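Local coordinates for SusD-like protein BACOVA_02651 (Bacteroides ovatus, PDB 5E75) that is a cell-surface polysaccharide-binding protein that probably binds xyloglucan before its transport into the periplasm for degradation, at residues A[423-428]-A[438-443]. Residues are numbered along the deposited sequence; the frame is centred on the assembly and turned at random.
Sequences YDMVTW and NYFNNQ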
loop_
_atom_site.group_PDB
_atom_site.type_symbol
_atom_site.label_atom_id
_atom_site.label_comp_id
_atom_site.label_asym_id
_atom_site.label_seq_id
_atom_site.Cartn_x
_atom_site.Cartn_y
_atom_site.Cartn_z
ATOM N N TYR A 423 -3.810 4.085 4.192
ATOM C CA TYR A 423 -2.951 4.245 5.362
ATOM C C TYR A 423 -2.454 5.677 5.472
ATOM O O TYR A 423 -2.366 6.223 6.575
ATOM C CB TYR A 423 -1.774 3.256 5.301
ATOM C CG TYR A 423 -2.211 1.802 5.253
ATOM C CD1 TYR A 423 -2.695 1.200 6.391
ATOM C CD2 TYR A 423 -2.079 1.021 4.104
ATOM C CE1 TYR A 423 -3.078 -0.125 6.394
ATOM C CE2 TYR A 423 -2.510 -0.300 4.083
ATOM C CZ TYR A 423 -2.995 -0.856 5.244
ATOM O OH TYR A 423 -3.398 -2.176 5.339
ATOM N N ASP A 424 -2.130 6.290 4.338
ATOM C CA ASP A 424 -1.720 7.686 4.324
ATOM C C ASP A 424 -2.876 8.599 4.752
ATOM O O ASP A 424 -2.655 9.578 5.461
ATOM C CB ASP A 424 -1.238 8.107 2.943
ATOM C CG ASP A 424 0.020 7.424 2.526
ATOM O OD1 ASP A 424 0.723 6.901 3.396
ATOM O OD2 ASP A 424 0.302 7.463 1.308
ATOM N N MET A 425 -4.097 8.289 4.331
ATOM C CA MET A 425 -5.256 9.086 4.719
ATOM C C MET A 425 -5.527 9.000 6.225
ATOM O O MET A 425 -5.928 9.998 6.822
ATOM C CB MET A 425 -6.497 8.697 3.919
ATOM C CG MET A 425 -6.427 9.155 2.494
ATOM S SD MET A 425 -7.806 8.557 1.529
ATOM C CE MET A 425 -7.454 9.339 -0.052
ATOM N N VAL A 426 -5.310 7.839 6.845
ATOM C CA VAL A 426 -5.470 7.735 8.296
ATOM C C VAL A 426 -4.431 8.598 9.014
ATOM O O VAL A 426 -4.759 9.300 9.982
ATOM C CB VAL A 426 -5.409 6.267 8.781
ATOM C CG1 VAL A 426 -5.478 6.198 10.290
ATOM C CG2 VAL A 426 -6.550 5.470 8.147
ATOM N N THR A 427 -3.181 8.549 8.548
ATOM C CA THR A 427 -2.144 9.413 9.103
ATOM C C THR A 427 -2.556 10.888 9.036
ATOM O O THR A 427 -2.432 11.623 10.012
ATOM C CB THR A 427 -0.802 9.198 8.400
ATOM O OG1 THR A 427 -0.334 7.885 8.705
ATOM C CG2 THR A 427 0.241 10.197 8.860
ATOM N N TRP A 428 -3.042 11.325 7.881
ATOM C CA TRP A 428 -3.489 12.703 7.743
ATOM C C TRP A 428 -4.682 13.010 8.658
ATOM O O TRP A 428 -4.759 14.108 9.217
ATOM C CB TRP A 428 -3.812 13.033 6.271
ATOM C CG TRP A 428 -2.614 13.116 5.385
ATOM C CD1 TRP A 428 -1.388 13.683 5.674
ATOM C CD2 TRP A 428 -2.513 12.637 4.041
ATOM N NE1 TRP A 428 -0.543 13.567 4.594
ATOM C CE2 TRP A 428 -1.209 12.925 3.584
ATOM C CE3 TRP A 428 -3.400 11.974 3.183
ATOM C CZ2 TRP A 428 -0.782 12.573 2.309
ATOM C CZ3 TRP A 428 -2.975 11.613 1.932
ATOM C CH2 TRP A 428 -1.673 11.910 1.504
ATOM N N ASN A 438 -13.837 16.331 6.200
ATOM C CA ASN A 438 -14.459 17.085 5.110
ATOM C C ASN A 438 -14.025 16.522 3.761
ATOM O O ASN A 438 -14.838 16.345 2.853
ATOM C CB ASN A 438 -14.092 18.562 5.219
ATOM C CG ASN A 438 -14.656 19.382 4.084
ATOM O OD1 ASN A 438 -13.951 19.719 3.134
ATOM N ND2 ASN A 438 -15.941 19.687 4.168
ATOM N N TYR A 439 -12.737 16.192 3.652
ATOM C CA TYR A 439 -12.203 15.563 2.446
ATOM C C TYR A 439 -12.966 14.255 2.150
ATOM O O TYR A 439 -13.470 14.052 1.052
ATOM C CB TYR A 439 -10.700 15.297 2.628
ATOM C CG TYR A 439 -9.969 14.824 1.383
ATOM C CD1 TYR A 439 -10.116 13.519 0.914
ATOM C CD2 TYR A 439 -9.114 15.672 0.694
ATOM C CE1 TYR A 439 -9.464 13.090 -0.225
ATOM C CE2 TYR A 439 -8.443 15.241 -0.439
ATOM C CZ TYR A 439 -8.622 13.951 -0.888
ATOM O OH TYR A 439 -7.966 13.513 -2.006
ATOM N N PHE A 440 -13.066 13.361 3.131
ATOM C CA PHE A 440 -13.706 12.058 2.893
ATOM C C PHE A 440 -15.170 12.212 2.470
ATOM O O PHE A 440 -15.648 11.477 1.604
ATOM C CB PHE A 440 -13.631 11.165 4.139
ATOM C CG PHE A 440 -12.240 10.878 4.629
ATOM C CD1 PHE A 440 -11.163 10.786 3.771
ATOM C CD2 PHE A 440 -12.024 10.707 5.977
ATOM C CE1 PHE A 440 -9.889 10.530 4.263
ATOM C CE2 PHE A 440 -10.767 10.449 6.468
ATOM C CZ PHE A 440 -9.703 10.379 5.620
ATOM N N ASN A 441 -15.868 13.161 3.085
ATOM C CA ASN A 441 -17.265 13.422 2.761
ATOM C C ASN A 441 -17.459 14.105 1.424
ATOM O O ASN A 441 -18.587 14.192 0.946
ATOM C CB ASN A 441 -17.909 14.254 3.871
ATOM C CG ASN A 441 -18.262 13.415 5.089
ATOM O OD1 ASN A 441 -18.975 12.430 4.978
ATOM N ND2 ASN A 441 -17.731 13.785 6.245
ATOM N N ASN A 442 -16.384 14.584 0.826
ATOM C CA ASN A 442 -16.445 15.202 -0.485
ATOM C C ASN A 442 -15.859 14.360 -1.599
ATOM O O ASN A 442 -15.655 14.852 -2.700
ATOM C CB ASN A 442 -15.808 16.592 -0.433
ATOM C CG ASN A 442 -16.774 17.636 0.094
ATOM O OD1 ASN A 442 -17.654 18.095 -0.634
ATOM N ND2 ASN A 442 -16.658 17.972 1.369
ATOM N N GLN A 443 -15.665 13.070 -1.333
ATOM C CA GLN A 443 -15.122 12.146 -2.328
ATOM C C GLN A 443 -16.210 11.447 -3.145
ATOM O O GLN A 443 -15.914 10.656 -4.018
ATOM C CB GLN A 443 -14.230 11.103 -1.653
ATOM C CG GLN A 443 -12.869 11.625 -1.257
ATOM C CD GLN A 443 -12.020 10.539 -0.635
ATOM O OE1 GLN A 443 -12.128 10.252 0.554
ATOM N NE2 GLN A 443 -11.184 9.908 -1.444
#
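M425 and F440 reach across from consecutive helices, 421-431 and 433-441, of the SusD-family region and lie alongside one another, carrying most of the contact. The phenyl ring comes in rim first: F440 CE1 lies 3.9 Å from M425 CB, near the ring plane. M425 SD is 5.2 Å from the F440 ring centroid, an oblique Met-aromatic contact. At the same edge, F440 CZ lies 4.0 Å from M425 O, in the ring plane, where slightly positive ring hydrogens suit an oxygen. A flat apolar ring fits this buried place, where it also meets W422. Beyond CG the methionine chain is extended (chi3 177°), which carries M425 CE past the phenyl to Q443 NE2 and, obliquely, to the Y439 ring. An unbranched, flexible thioether suits this path. A serine in place of F440 would probably open a gap beside M425 CB and SD and leave the thioether less firmly held on that side. Q443 can bury its amide because D287 and A48 O take NE2, while Y439 offers M425 a ring and bonds its hydroxyl to R412 of helix 404-415. With no hydrogen bond across it, this helical hairpin contact probably rests on apolar packing, the sulfur and carbonyl at the ring edge adding to it.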